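Local coordinates for protein chintase (Rhizomucor miehei, PDB 5YUQ) that hydrolyses chitin as a family 18 glycosyl hydrolase of a thermophilic fungus, with its active site in a tunnel, at residues Trp19-Asp23 with Asn363-Arg369; Lys58-Val64 with Leu99-Asp105; Asn194-Tyr198 with Asp334-Tyr338; Arg237-Leu242 with Ile255-Ile261. One frame throughout, in Å; residues are numbered along the deposited sequence.

Interaction 1 of 4, residues Trp19-Asp23 with Asn363-Arg369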
loop_
_atom_site.group_PDB
_atom_site.type_symbol
_atom_site.label_atom_id
_atom_site.label_comp_id
_atom_site.label_asym_id
_atom_site.label_seq_id
_atom_site.Cartn_x
_atom_site.Cartn_y
_atom_site.Cartn_z
ATOM N N TRP A 19 -18.277 -3.408 8.656
ATOM C CA TRP A 19 -18.717 -3.951 7.376
ATOM C C TRP A 19 -19.561 -2.985 6.552
ATOM O O TRP A 19 -19.460 -2.963 5.329
ATOM C CB TRP A 19 -19.503 -5.241 7.607
ATOM C CG TRP A 19 -18.700 -6.326 8.243
ATOM C CD1 TRP A 19 -18.791 -6.773 9.527
ATOM C CD2 TRP A 19 -17.677 -7.105 7.617
ATOM N NE1 TRP A 19 -17.889 -7.789 9.737
ATOM C CE2 TRP A 19 -17.194 -8.011 8.578
ATOM C CE3 TRP A 19 -17.128 -7.127 6.331
ATOM C CZ2 TRP A 19 -16.181 -8.927 8.295
ATOM C CZ3 TRP A 19 -16.132 -8.041 6.051
ATOM C CH2 TRP A 19 -15.667 -8.926 7.028
ATOM N N ASP A 20 -20.390 -2.181 7.210
ATOM C CA ASP A 20 -21.295 -1.302 6.470
ATOM C C ASP A 20 -20.576 -0.103 5.859
ATOM O O ASP A 20 -21.154 0.640 5.071
ATOM C CB ASP A 20 -22.470 -0.861 7.350
ATOM C CG ASP A 20 -23.414 -2.003 7.663
ATOM O OD1 ASP A 20 -23.793 -2.731 6.719
ATOM O OD2 ASP A 20 -23.764 -2.187 8.848
ATOM N N LYS A 21 -19.305 0.063 6.210
ATOM C CA LYS A 21 -18.519 1.189 5.716
ATOM C C LYS A 21 -17.485 0.798 4.655
ATOM O O LYS A 21 -16.613 1.596 4.299
ATOM C CB LYS A 21 -17.849 1.914 6.890
ATOM C CG LYS A 21 -18.850 2.507 7.892
ATOM C CD LYS A 21 -18.143 3.050 9.129
ATOM C CE LYS A 21 -19.125 3.630 10.154
ATOM N NZ LYS A 21 -19.769 4.869 9.657
ATOM N N LEU A 22 -17.598 -0.419 4.129
ATOM C CA LEU A 22 -16.641 -0.891 3.125
ATOM C C LEU A 22 -17.286 -1.900 2.202
ATOM O O LEU A 22 -18.338 -2.455 2.522
ATOM C CB LEU A 22 -15.400 -1.490 3.802
ATOM C CG LEU A 22 -15.609 -2.623 4.817
ATOM C CD1 LEU A 22 -15.675 -3.986 4.145
ATOM C CD2 LEU A 22 -14.510 -2.603 5.852
ATOM N N ASP A 23 -16.645 -2.150 1.067
ATOM C CA ASP A 23 -17.195 -3.055 0.065
ATOM C C ASP A 23 -16.394 -4.335 -0.087
ATOM O O ASP A 23 -16.912 -5.352 -0.539
ATOM C CB ASP A 23 -17.234 -2.351 -1.290
ATOM C CG ASP A 23 -18.015 -1.067 -1.244
ATOM O OD1 ASP A 23 -19.240 -1.142 -1.025
ATOM O OD2 ASP A 23 -17.415 0.012 -1.439
ATOM N N ASN A 363 -14.654 6.785 7.965
ATOM C CA ASN A 363 -15.749 7.698 7.660
ATOM C C ASN A 363 -15.344 8.728 6.617
ATOM O O ASN A 363 -16.144 9.108 5.774
ATOM C CB ASN A 363 -16.232 8.406 8.929
ATOM C CG ASN A 363 -17.016 7.486 9.831
ATOM O OD1 ASN A 363 -17.434 6.407 9.413
ATOM N ND2 ASN A 363 -17.243 7.912 11.063
ATOM N N ALA A 364 -14.094 9.175 6.676
ATOM C CA ALA A 364 -13.579 10.159 5.725
ATOM C C ALA A 364 -13.533 9.639 4.293
ATOM O O ALA A 364 -13.385 10.410 3.348
ATOM C CB ALA A 364 -12.187 10.623 6.155
ATOM N N LEU A 365 -13.647 8.327 4.130
ATOM C CA LEU A 365 -13.572 7.741 2.802
ATOM C C LEU A 365 -14.941 7.492 2.185
ATOM O O LEU A 365 -15.015 7.135 1.018
ATOM C CB LEU A 365 -12.783 6.427 2.833
ATOM C CG LEU A 365 -11.325 6.526 3.282
ATOM C CD1 LEU A 365 -10.645 5.154 3.224
ATOM C CD2 LEU A 365 -10.584 7.535 2.423
ATOM N N GLN A 366 -16.016 7.688 2.945
ATOM C CA GLN A 366 -17.324 7.217 2.483
ATOM C C GLN A 366 -17.833 7.821 1.184
ATOM O O GLN A 366 -18.603 7.179 0.481
ATOM C CB GLN A 366 -18.375 7.328 3.594
ATOM C CG GLN A 366 -18.037 6.457 4.787
ATOM C CD GLN A 366 -17.915 4.993 4.405
ATOM O OE1 GLN A 366 -18.870 4.386 3.915
ATOM N NE2 GLN A 366 -16.737 4.417 4.624
ATOM N N ASP A 367 -17.401 9.027 0.834
ATOM C CA ASP A 367 -17.896 9.640 -0.395
ATOM C C ASP A 367 -17.516 8.864 -1.656
ATOM O O ASP A 367 -18.089 9.094 -2.711
ATOM C CB ASP A 367 -17.456 11.104 -0.522
ATOM C CG ASP A 367 -18.189 12.018 0.436
ATOM O OD1 ASP A 367 -19.225 11.597 0.992
ATOM O OD2 ASP A 367 -17.731 13.164 0.629
ATOM N N ILE A 368 -16.549 7.956 -1.555
ATOM C CA ILE A 368 -16.162 7.156 -2.709
ATOM C C ILE A 368 -17.236 6.128 -3.045
ATOM O O ILE A 368 -17.320 5.679 -4.188
ATOM C CB ILE A 368 -14.796 6.444 -2.498
ATOM C CG1 ILE A 368 -14.186 6.016 -3.838
ATOM C CG2 ILE A 368 -14.955 5.228 -1.612
ATOM C CD1 ILE A 368 -13.744 7.173 -4.712
ATOM N N ARG A 369 -18.068 5.762 -2.070
ATOM C CA ARG A 369 -19.047 4.702 -2.323
ATOM C C ARG A 369 -20.451 5.229 -2.562
ATOM O O ARG A 369 -21.442 4.617 -2.148
ATOM C CB ARG A 369 -19.032 3.614 -1.241
ATOM C CG ARG A 369 -18.578 4.051 0.120
ATOM C CD ARG A 369 -18.085 2.856 0.922
ATOM N NE ARG A 369 -18.915 1.671 0.728
ATOM C CZ ARG A 369 -19.821 1.243 1.597
ATOM N NH1 ARG A 369 -20.024 1.906 2.727
ATOM N NH2 ARG A 369 -20.529 0.152 1.333
HETATM O O HOH W 1 -22.590 -1.062 2.858
#
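Arg-369 reaches across from the C-terminal tail to the segment Asp-20 to Asp-23, tying the end of the chain to the loop that leads into strand 24-32 of the TIM barrel. Its CB lies 4.0 Å from Asp-23 OD2, and CD comes near both that oxygen and Lys-21 O. The bend at chi3 (-40°) lays the guanidinium beside the Asp-23 carboxylate, which it grips side-on with two nitrogens: NE donates to OD2 at 3.1 Å and NH2 to OD1 at 3.0 Å. The two planes are 58° apart, and both oxygens are met from above the carboxylate plane. Leu-22 N lies over one face of the guanidinium, toward the rim. At the tip NH1 serves two acceptors, Asp-20 O at 2.9 Å and, in the guanidinium plane, Gln-366 OE1 of its own segment. A water joins NH2 to Asp-20 O. With OE1 engaged, the Gln-366 amide points NE2 at Lys-21 O, 2.8 Å away, in a nearly straight bond of 166°; NE2 also donates to Leu-362 O. Asp-23 OD2 has a second donor in Leu-4 N. Farther out, Lys-21 bends at chi4 and brings NZ to 2.8 Å from Asn-363 OD1.

Interaction 2 of 4, residues Lys58-Val64 with Leu99-Asp105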
loop_
_atom_site.group_PDB
_atom_site.type_symbol
_atom_site.label_atom_id
_atom_site.label_comp_id
_atom_site.label_asym_id
_atom_site.label_seq_id
_atom_site.Cartn_x
_atom_site.Cartn_y
_atom_site.Cartn_z
ATOM N N LYS A 58 -20.344 -9.340 1.829
ATOM C CA LYS A 58 -19.157 -8.604 1.406
ATOM C C LYS A 58 -18.148 -9.485 0.691
ATOM O O LYS A 58 -18.021 -10.672 0.993
ATOM C CB LYS A 58 -18.498 -7.966 2.622
ATOM C CG LYS A 58 -19.423 -7.044 3.390
ATOM C CD LYS A 58 -19.749 -5.777 2.606
ATOM C CE LYS A 58 -20.817 -4.959 3.332
ATOM N NZ LYS A 58 -20.943 -3.572 2.804
ATOM N N SER A 59 -17.424 -8.887 -0.255
ATOM C CA SER A 59 -16.392 -9.588 -1.005
ATOM C C SER A 59 -15.072 -9.600 -0.244
ATOM O O SER A 59 -14.717 -8.622 0.418
ATOM C CB SER A 59 -16.167 -8.903 -2.354
ATOM O OG SER A 59 -17.273 -9.082 -3.213
ATOM N N ILE A 60 -14.343 -10.707 -0.337
ATOM C CA ILE A 60 -13.034 -10.792 0.303
ATOM C C ILE A 60 -12.002 -11.405 -0.633
ATOM O O ILE A 60 -12.246 -12.431 -1.265
ATOM C CB ILE A 60 -13.095 -11.553 1.664
ATOM C CG1 ILE A 60 -11.692 -11.725 2.261
ATOM C CG2 ILE A 60 -13.780 -12.904 1.506
ATOM C CD1 ILE A 60 -11.710 -12.027 3.766
ATOM N N SER A 61 -10.853 -10.746 -0.735
ATOM C CA SER A 61 -9.732 -11.255 -1.503
ATOM C C SER A 61 -8.578 -11.559 -0.575
ATOM O O SER A 61 -8.430 -10.928 0.463
ATOM C CB SER A 61 -9.249 -10.215 -2.513
ATOM O OG SER A 61 -10.237 -9.957 -3.493
ATOM N N LEU A 62 -7.751 -12.520 -0.962
ATOM C CA LEU A 62 -6.490 -12.761 -0.281
ATOM C C LEU A 62 -5.390 -12.012 -1.013
ATOM O O LEU A 62 -5.297 -12.088 -2.245
ATOM C CB LEU A 62 -6.173 -14.254 -0.275
ATOM C CG LEU A 62 -4.852 -14.687 0.357
ATOM C CD1 LEU A 62 -4.827 -14.338 1.834
ATOM C CD2 LEU A 62 -4.653 -16.177 0.134
ATOM N N SER A 63 -4.585 -11.273 -0.256
ATOM C CA SER A 63 -3.419 -10.602 -0.812
ATOM C C SER A 63 -2.215 -11.516 -0.709
ATOM O O SER A 63 -1.904 -12.036 0.367
ATOM C CB SER A 63 -3.147 -9.280 -0.099
ATOM O OG SER A 63 -2.138 -8.545 -0.786
ATOM N N VAL A 64 -1.537 -11.690 -1.838
ATOM C CA VAL A 64 -0.411 -12.602 -1.947
ATOM C C VAL A 64 0.855 -11.797 -2.199
ATOM O O VAL A 64 0.939 -11.053 -3.181
ATOM C CB VAL A 64 -0.634 -13.591 -3.121
ATOM C CG1 VAL A 64 0.581 -14.493 -3.319
ATOM C CG2 VAL A 64 -1.889 -14.416 -2.880
ATOM N N LEU A 99 -12.604 -17.841 -1.522
ATOM C CA LEU A 99 -12.268 -16.440 -1.704
ATOM C C LEU A 99 -12.957 -15.873 -2.933
ATOM O O LEU A 99 -13.200 -16.586 -3.907
ATOM C CB LEU A 99 -10.752 -16.278 -1.842
ATOM C CG LEU A 99 -9.919 -16.747 -0.652
ATOM C CD1 LEU A 99 -8.439 -16.787 -1.039
ATOM C CD2 LEU A 99 -10.138 -15.827 0.527
ATOM N N ASP A 100 -13.268 -14.586 -2.879
ATOM C CA ASP A 100 -13.863 -13.899 -4.016
ATOM C C ASP A 100 -12.822 -13.345 -4.956
ATOM O O ASP A 100 -13.146 -12.919 -6.067
ATOM C CB ASP A 100 -14.738 -12.768 -3.517
ATOM C CG ASP A 100 -15.799 -13.262 -2.580
ATOM O OD1 ASP A 100 -16.647 -14.047 -3.050
ATOM O OD2 ASP A 100 -15.767 -12.899 -1.386
ATOM N N GLY A 101 -11.570 -13.356 -4.522
ATOM C CA GLY A 101 -10.517 -12.873 -5.380
ATOM C C GLY A 101 -9.117 -13.016 -4.844
ATOM O O GLY A 101 -8.908 -13.450 -3.715
ATOM N N LEU A 102 -8.156 -12.643 -5.675
ATOM C CA LEU A 102 -6.757 -12.632 -5.288
ATOM C C LEU A 102 -6.186 -11.272 -5.621
ATOM O O LEU A 102 -6.397 -10.756 -6.716
ATOM C CB LEU A 102 -5.973 -13.705 -6.043
ATOM C CG LEU A 102 -6.254 -15.161 -5.679
ATOM C CD1 LEU A 102 -5.616 -16.090 -6.721
ATOM C CD2 LEU A 102 -5.737 -15.468 -4.279
ATOM N N ASN A 103 -5.474 -10.703 -4.658
ATOM C CA ASN A 103 -4.796 -9.432 -4.817
ATOM C C ASN A 103 -3.300 -9.718 -4.810
ATOM O O ASN A 103 -2.752 -10.105 -3.787
ATOM C CB ASN A 103 -5.177 -8.511 -3.643
ATOM C CG ASN A 103 -4.367 -7.220 -3.613
ATOM O OD1 ASN A 103 -3.482 -7.042 -2.774
ATOM N ND2 ASN A 103 -4.692 -6.301 -4.514
ATOM N N LEU A 104 -2.629 -9.543 -5.943
ATOM C CA LEU A 104 -1.209 -9.876 -6.014
ATOM C C LEU A 104 -0.382 -8.643 -5.674
ATOM O O LEU A 104 -0.573 -7.582 -6.259
ATOM C CB LEU A 104 -0.837 -10.458 -7.385
ATOM C CG LEU A 104 -1.654 -11.697 -7.773
ATOM C CD1 LEU A 104 -1.067 -12.365 -9.019
ATOM C CD2 LEU A 104 -1.774 -12.685 -6.621
ATOM N N ASP A 105 0.499 -8.781 -4.683
ATOM C CA ASP A 105 1.263 -7.662 -4.138
ATOM C C ASP A 105 2.760 -7.963 -4.201
ATOM O O ASP A 105 3.467 -7.979 -3.199
ATOM C CB ASP A 105 0.807 -7.392 -2.693
ATOM C CG ASP A 105 1.337 -6.091 -2.125
ATOM O OD1 ASP A 105 1.928 -5.270 -2.862
ATOM O OD2 ASP A 105 1.159 -5.872 -0.909
HETATM O O HOH W 2 -8.621 -9.023 -5.546
#
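Asp-100 and Ile-60 hold each other twice: Ile-60 N donates to Asp-100 OD2 at 2.8 Å through the anti lone pair, and Asp-100 N returns a bond to Ile-60 O. His-54 also donates to OD2, so this carboxylate oxygen is gripped from helix 43-55 too. Asn-103 N meets Leu-62 O at 2.8 Å, almost straight at 177°, and Val-64 N meets Asn-103 O. With its hydroxyl anti to the backbone nitrogen (chi1 -171°), Ser-63 places OG 2.8 Å from Asn-103 OD1, in the carbonyl plane and on a lone pair. Tyr-7 OH also bonds OD1, while Asn-103 ND2 bonds Thr-146. These adjacent parallel strands belong to the TIM barrel; the sequence from Asp-100 matches the family 18 DxxDxDxE motif, with Asn-103 at its second Asp, and its final glutamate, Glu-107, is probably the proton donor, as in relatives. Ser-61 and Ser-63 share a sheet face with Asn-103; His-24 NE2 bonds Ser-61 OG, and a water there donates a weak bond to Leu-102 O. On the other face Leu-99 CD1 presses tightly on Leu-62 CB at 3.5 Å. Leu-104 runs alongside Val-64, its CD2 3.8 Å from Val-64 CB. Helices 80-97 and 124-139 cover this apolar face.

Interaction 3 of 4, residues Asn194-Tyr198 with Asp334-Tyr338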
loop_
_atom_site.group_PDB
_atom_site.type_symbol
_atom_site.label_atom_id
_atom_site.label_comp_id
_atom_site.label_asym_id
_atom_site.label_seq_id
_atom_site.Cartn_x
_atom_site.Cartn_y
_atom_site.Cartn_z
ATOM N N ASN A 194 4.153 11.509 3.533
ATOM C CA ASN A 194 4.034 10.062 3.435
ATOM C C ASN A 194 3.186 9.698 2.228
ATOM O O ASN A 194 3.508 8.794 1.454
ATOM C CB ASN A 194 3.365 9.529 4.706
ATOM C CG ASN A 194 3.159 8.035 4.675
ATOM O OD1 ASN A 194 4.020 7.284 4.215
ATOM N ND2 ASN A 194 2.012 7.590 5.177
ATOM N N ALA A 195 2.078 10.413 2.092
ATOM C CA ALA A 195 1.118 10.140 1.037
ATOM C C ALA A 195 0.681 11.447 0.404
ATOM O O ALA A 195 -0.477 11.835 0.511
ATOM C CB ALA A 195 -0.066 9.402 1.605
ATOM N N PRO A 196 1.612 12.134 -0.269
ATOM C CA PRO A 196 1.230 13.406 -0.880
ATOM C C PRO A 196 0.194 13.190 -1.963
ATOM O O PRO A 196 0.288 12.209 -2.707
ATOM C CB PRO A 196 2.529 13.899 -1.513
ATOM C CG PRO A 196 3.345 12.658 -1.749
ATOM C CD PRO A 196 2.980 11.719 -0.634
ATOM N N LEU A 197 -0.785 14.081 -2.052
ATOM C CA LEU A 197 -1.740 14.010 -3.149
ATOM C C LEU A 197 -1.108 14.627 -4.386
ATOM O O LEU A 197 -1.340 14.173 -5.505
ATOM C CB LEU A 197 -3.032 14.728 -2.771
ATOM C CG LEU A 197 -4.124 14.714 -3.843
ATOM C CD1 LEU A 197 -4.477 13.294 -4.231
ATOM C CD2 LEU A 197 -5.345 15.445 -3.308
ATOM N N TYR A 198 -0.286 15.648 -4.172
ATOM C CA TYR A 198 0.450 16.289 -5.260
ATOM C C TYR A 198 1.929 16.425 -4.942
ATOM O O TYR A 198 2.330 16.435 -3.772
ATOM C CB TYR A 198 -0.114 17.684 -5.552
ATOM C CG TYR A 198 -1.567 17.697 -5.924
ATOM C CD1 TYR A 198 -1.967 17.361 -7.211
ATOM C CD2 TYR A 198 -2.541 18.046 -5.005
ATOM C CE1 TYR A 198 -3.292 17.370 -7.564
ATOM C CE2 TYR A 198 -3.873 18.057 -5.354
ATOM C CZ TYR A 198 -4.240 17.718 -6.637
ATOM O OH TYR A 198 -5.567 17.725 -6.999
ATOM N N ASP A 334 -9.747 14.903 0.761
ATOM C CA ASP A 334 -9.179 15.528 -0.428
ATOM C C ASP A 334 -8.725 14.495 -1.450
ATOM O O ASP A 334 -8.862 14.698 -2.658
ATOM C CB ASP A 334 -8.026 16.460 -0.038
ATOM C CG ASP A 334 -8.500 17.678 0.703
ATOM O OD1 ASP A 334 -9.710 17.992 0.652
ATOM O OD2 ASP A 334 -7.656 18.334 1.358
ATOM N N LYS A 335 -8.202 13.379 -0.956
ATOM C CA LYS A 335 -7.846 12.254 -1.814
ATOM C C LYS A 335 -9.083 11.650 -2.468
ATOM O O LYS A 335 -9.050 11.301 -3.649
ATOM C CB LYS A 335 -7.080 11.200 -1.005
ATOM C CG LYS A 335 -5.640 11.607 -0.694
ATOM C CD LYS A 335 -5.023 10.721 0.377
ATOM C CE LYS A 335 -3.522 10.956 0.500
ATOM N NZ LYS A 335 -3.169 12.236 1.209
ATOM N N VAL A 336 -10.170 11.536 -1.709
ATOM C CA VAL A 336 -11.419 11.006 -2.257
ATOM C C VAL A 336 -11.973 11.937 -3.326
ATOM O O VAL A 336 -12.397 11.477 -4.390
ATOM C CB VAL A 336 -12.468 10.777 -1.154
ATOM C CG1 VAL A 336 -13.845 10.522 -1.761
ATOM C CG2 VAL A 336 -12.049 9.614 -0.267
ATOM N N ASP A 337 -11.945 13.242 -3.054
ATOM C CA ASP A 337 -12.415 14.232 -4.020
ATOM C C ASP A 337 -11.626 14.102 -5.320
ATOM O O ASP A 337 -12.190 14.140 -6.417
ATOM C CB ASP A 337 -12.271 15.661 -3.466
ATOM C CG ASP A 337 -13.151 15.928 -2.248
ATOM O OD1 ASP A 337 -14.175 15.243 -2.055
ATOM O OD2 ASP A 337 -12.804 16.850 -1.477
ATOM N N TYR A 338 -10.314 13.941 -5.186
ATOM C CA TYR A 338 -9.453 13.741 -6.337
ATOM C C TYR A 338 -9.818 12.469 -7.103
ATOM O O TYR A 338 -9.914 12.471 -8.335
ATOM C CB TYR A 338 -7.987 13.675 -5.897
ATOM C CG TYR A 338 -7.070 13.350 -7.046
ATOM C CD1 TYR A 338 -6.581 14.351 -7.871
ATOM C CD2 TYR A 338 -6.703 12.035 -7.322
ATOM C CE1 TYR A 338 -5.743 14.054 -8.950
ATOM C CE2 TYR A 338 -5.872 11.732 -8.386
ATOM C CZ TYR A 338 -5.398 12.741 -9.193
ATOM O OH TYR A 338 -4.582 12.428 -10.253
#
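Leu-197 drives both its methyl groups against helix 329-341, and this wedge is the tightly packed part of the contact. A chi1 of -180° swings the isobutyl group out from the loop, and CD2 rests 3.7 Å from Asp-334 O. CD1 lies against Tyr-338, 3.8 Å from CG, forming an off-centre CH-pi contact 4.3 Å from the ring centroid; the CG of Lys-335 is close to the same methyl. Beside this wedge, also buried, Ala-195 CB touches Lys-335 CE. The outer side is looser. The partly exposed Tyr-198 side chain comes at a slant to Tyr-338, its OH 3.6 Å from Tyr-338 CD1, without stacking; Leu-197 CG lies over one face of the Tyr-198 ring, near its rim. The segment 194-198 belongs to the long loop after strand 175-178 of the TIM barrel, so the contact pins that loop to an outer helix. Helix 211-220 flanks it, and Asn-212 bonds Tyr-338 OH. Lys-335 runs extended from the helix until it bends at chi4 (75°), which carries NZ to 2.8 Å from Ala-195 O, nearly along the C=O axis. The same ammonium forms a salt bridge with Asp-327. A buried amine with a carboxylate and a carbonyl as partners is probably kept charged, so the loop backbone is probably held here by a charge-assisted hydrogen bond.

Interaction 4 of 4, residues Arg237-Leu242 with Ile255-Ile261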
loop_
_atom_site.group_PDB
_atom_site.type_symbol
_atom_site.label_atom_id
_atom_site.label_comp_id
_atom_site.label_asym_id
_atom_site.label_seq_id
_atom_site.Cartn_x
_atom_site.Cartn_y
_atom_site.Cartn_z
ATOM N N ARG A 237 4.193 8.902 9.180
ATOM C CA ARG A 237 5.580 8.513 9.436
ATOM C C ARG A 237 6.342 9.658 10.065
ATOM O O ARG A 237 6.157 10.816 9.682
ATOM C CB ARG A 237 6.274 8.085 8.142
ATOM C CG ARG A 237 7.790 7.940 8.272
ATOM C CD ARG A 237 8.403 7.145 7.117
ATOM N NE ARG A 237 7.858 5.791 7.077
ATOM C CZ ARG A 237 6.857 5.418 6.295
ATOM N NH1 ARG A 237 6.310 6.291 5.455
ATOM N NH2 ARG A 237 6.414 4.173 6.340
ATOM N N VAL A 238 7.185 9.342 11.044
ATOM C CA VAL A 238 8.078 10.344 11.597
ATOM C C VAL A 238 9.446 10.315 10.924
ATOM O O VAL A 238 9.947 9.256 10.540
ATOM C CB VAL A 238 8.241 10.218 13.136
ATOM C CG1 VAL A 238 6.933 10.557 13.834
ATOM C CG2 VAL A 238 8.734 8.830 13.523
ATOM N N SER A 239 10.013 11.500 10.739
ATOM C CA SER A 239 11.398 11.655 10.323
ATOM C C SER A 239 12.070 12.543 11.352
ATOM O O SER A 239 11.409 13.285 12.081
ATOM C CB SER A 239 11.481 12.323 8.955
ATOM O OG SER A 239 10.885 11.512 7.955
ATOM N N LYS A 240 13.390 12.477 11.415
ATOM C CA LYS A 240 14.136 13.344 12.313
ATOM C C LYS A 240 14.681 14.524 11.523
ATOM O O LYS A 240 15.494 14.340 10.617
ATOM C CB LYS A 240 15.301 12.581 12.931
ATOM C CG LYS A 240 16.067 13.411 13.959
ATOM C CD LYS A 240 17.256 12.659 14.508
ATOM C CE LYS A 240 17.877 13.450 15.657
ATOM N NZ LYS A 240 19.072 12.761 16.204
ATOM N N THR A 241 14.231 15.733 11.849
ATOM C CA THR A 241 14.747 16.915 11.166
ATOM C C THR A 241 16.098 17.317 11.756
ATOM O O THR A 241 16.369 17.076 12.938
ATOM C CB THR A 241 13.771 18.098 11.233
ATOM O OG1 THR A 241 13.697 18.591 12.576
ATOM C CG2 THR A 241 12.384 17.661 10.795
ATOM N N LEU A 242 16.946 17.925 10.932
ATOM C CA LEU A 242 18.259 18.359 11.393
ATOM C C LEU A 242 18.160 19.651 12.185
ATOM O O LEU A 242 18.970 19.893 13.068
ATOM C CB LEU A 242 19.217 18.548 10.215
ATOM C CG LEU A 242 19.485 17.300 9.383
ATOM C CD1 LEU A 242 20.511 17.594 8.290
ATOM C CD2 LEU A 242 19.956 16.175 10.282
ATOM N N ILE A 255 16.500 16.340 6.641
ATOM C CA ILE A 255 16.333 15.314 7.668
ATOM C C ILE A 255 17.594 14.490 7.866
ATOM O O ILE A 255 18.492 14.486 7.021
ATOM C CB ILE A 255 15.183 14.347 7.337
ATOM C CG1 ILE A 255 15.377 13.722 5.952
ATOM C CG2 ILE A 255 13.837 15.064 7.432
ATOM C CD1 ILE A 255 14.469 12.527 5.701
ATOM N N SER A 256 17.664 13.791 8.992
ATOM C CA SER A 256 18.724 12.819 9.191
ATOM C C SER A 256 18.479 11.632 8.272
ATOM O O SER A 256 17.356 11.124 8.190
ATOM C CB SER A 256 18.761 12.342 10.642
ATOM O OG SER A 256 19.597 11.200 10.760
ATOM N N GLN A 257 19.525 11.196 7.578
ATOM C CA GLN A 257 19.434 10.003 6.751
ATOM C C GLN A 257 20.207 8.849 7.381
ATOM O O GLN A 257 20.344 7.791 6.775
ATOM C CB GLN A 257 19.957 10.279 5.341
ATOM C CG GLN A 257 19.189 11.342 4.574
ATOM C CD GLN A 257 19.652 11.446 3.133
ATOM O OE1 GLN A 257 20.597 12.172 2.823
ATOM N NE2 GLN A 257 18.995 10.709 2.245
ATOM N N SER A 258 20.703 9.057 8.597
ATOM C CA SER A 258 21.610 8.099 9.230
ATOM C C SER A 258 20.917 6.786 9.580
ATOM O O SER A 258 21.482 5.710 9.388
ATOM C CB SER A 258 22.269 8.702 10.470
ATOM O OG SER A 258 21.349 8.797 11.545
ATOM N N SER A 259 19.692 6.883 10.088
ATOM C CA SER A 259 18.880 5.713 10.401
ATOM C C SER A 259 17.476 6.191 10.710
ATOM O O SER A 259 17.291 7.316 11.173
ATOM C CB SER A 259 19.430 4.948 11.603
ATOM O OG SER A 259 19.262 5.675 12.802
ATOM N N GLN A 260 16.492 5.342 10.443
ATOM C CA GLN A 260 15.094 5.694 10.670
ATOM C C GLN A 260 14.731 5.627 12.148
ATOM O O GLN A 260 14.874 4.580 12.780
ATOM C CB GLN A 260 14.189 4.757 9.872
ATOM C CG GLN A 260 12.700 4.983 10.143
ATOM C CD GLN A 260 12.256 6.377 9.761
ATOM O OE1 GLN A 260 12.414 6.796 8.609
ATOM N NE2 GLN A 260 11.698 7.110 10.727
ATOM N N ILE A 261 14.270 6.744 12.708
ATOM C CA ILE A 261 13.856 6.759 14.105
ATOM C C ILE A 261 12.530 6.017 14.281
ATOM O O ILE A 261 11.733 5.906 13.344
ATOM C CB ILE A 261 13.712 8.192 14.664
ATOM C CG1 ILE A 261 12.747 9.024 13.812
ATOM C CG2 ILE A 261 15.079 8.873 14.743
ATOM C CD1 ILE A 261 12.243 10.283 14.537
HETATM O O HOH W 3 12.724 9.474 7.810
HETATM O O HOH W 4 14.733 10.930 9.234
#
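The Gln-260 amide is held by its two polar atoms. NE2 donates twice, to Val-238 O at 2.8 Å, tilted 18° out of the amide plane, and to Ile-261 O of its own segment at 2.9 Å, in the plane and on a lone pair. At the other corner OE1 accepts from a water that also touches Ser-239 OG, so three partners fix the rotation of the amide. The bend at chi2 (61°) folds the chain back to bring the amide there. A second water joins Lys-240 N to Ser-256 O. Farther along, Ser-256 N donates to Lys-240 O at 2.8 Å, and a single backbone bridge pairs Thr-241 with Ile-255. Strand 228-240 is a TIM-barrel strand that runs on past the barrel, and residues 255-261 lie in the excursion between it and strand 284-286, probably the insertion domain found in many family 18 chitinases. Within this loop Ser-256 OG accepts from Ser-258 N, making an ST turn. Apolar contacts fill in around the bonds: Ile-261 and Val-238 cross at about a right angle, with CD1 of the isoleucine 3.9 Å from CG2 of the valine, and Ile-261 CG2 lies near Lys-240 CB. Ile-255 CG2 rests on Ser-239 CB. Towards the exposed end, Leu-242 CD2 packs on the backbone of Ser-256, 3.5 Å from its N.

Interaction 1 ties the C-terminal tail to the loop before strand 24-32, and the other three fall between its segments: interaction 2 comes first, then interaction 3, which itself spans interaction 4. Interactions 1 and 2 have centres about 18 Å apart and touch where Lys-58 NZ meets Leu-22 O. Interaction 3 meets interaction 1 through Val-336, packed on Leu-365 and Ile-368, and interaction 4 through a weak bond between Asn-194 and Arg-237. Interactions 2 and 4, on strand 59-65 and the far part of strand 228-240, lie on opposite sides of the chain's centre, about 35 Å between centres. The contacts thus run from the C-terminal tail, through barrel strands and an outer helix, to the excursion after strand 228-240.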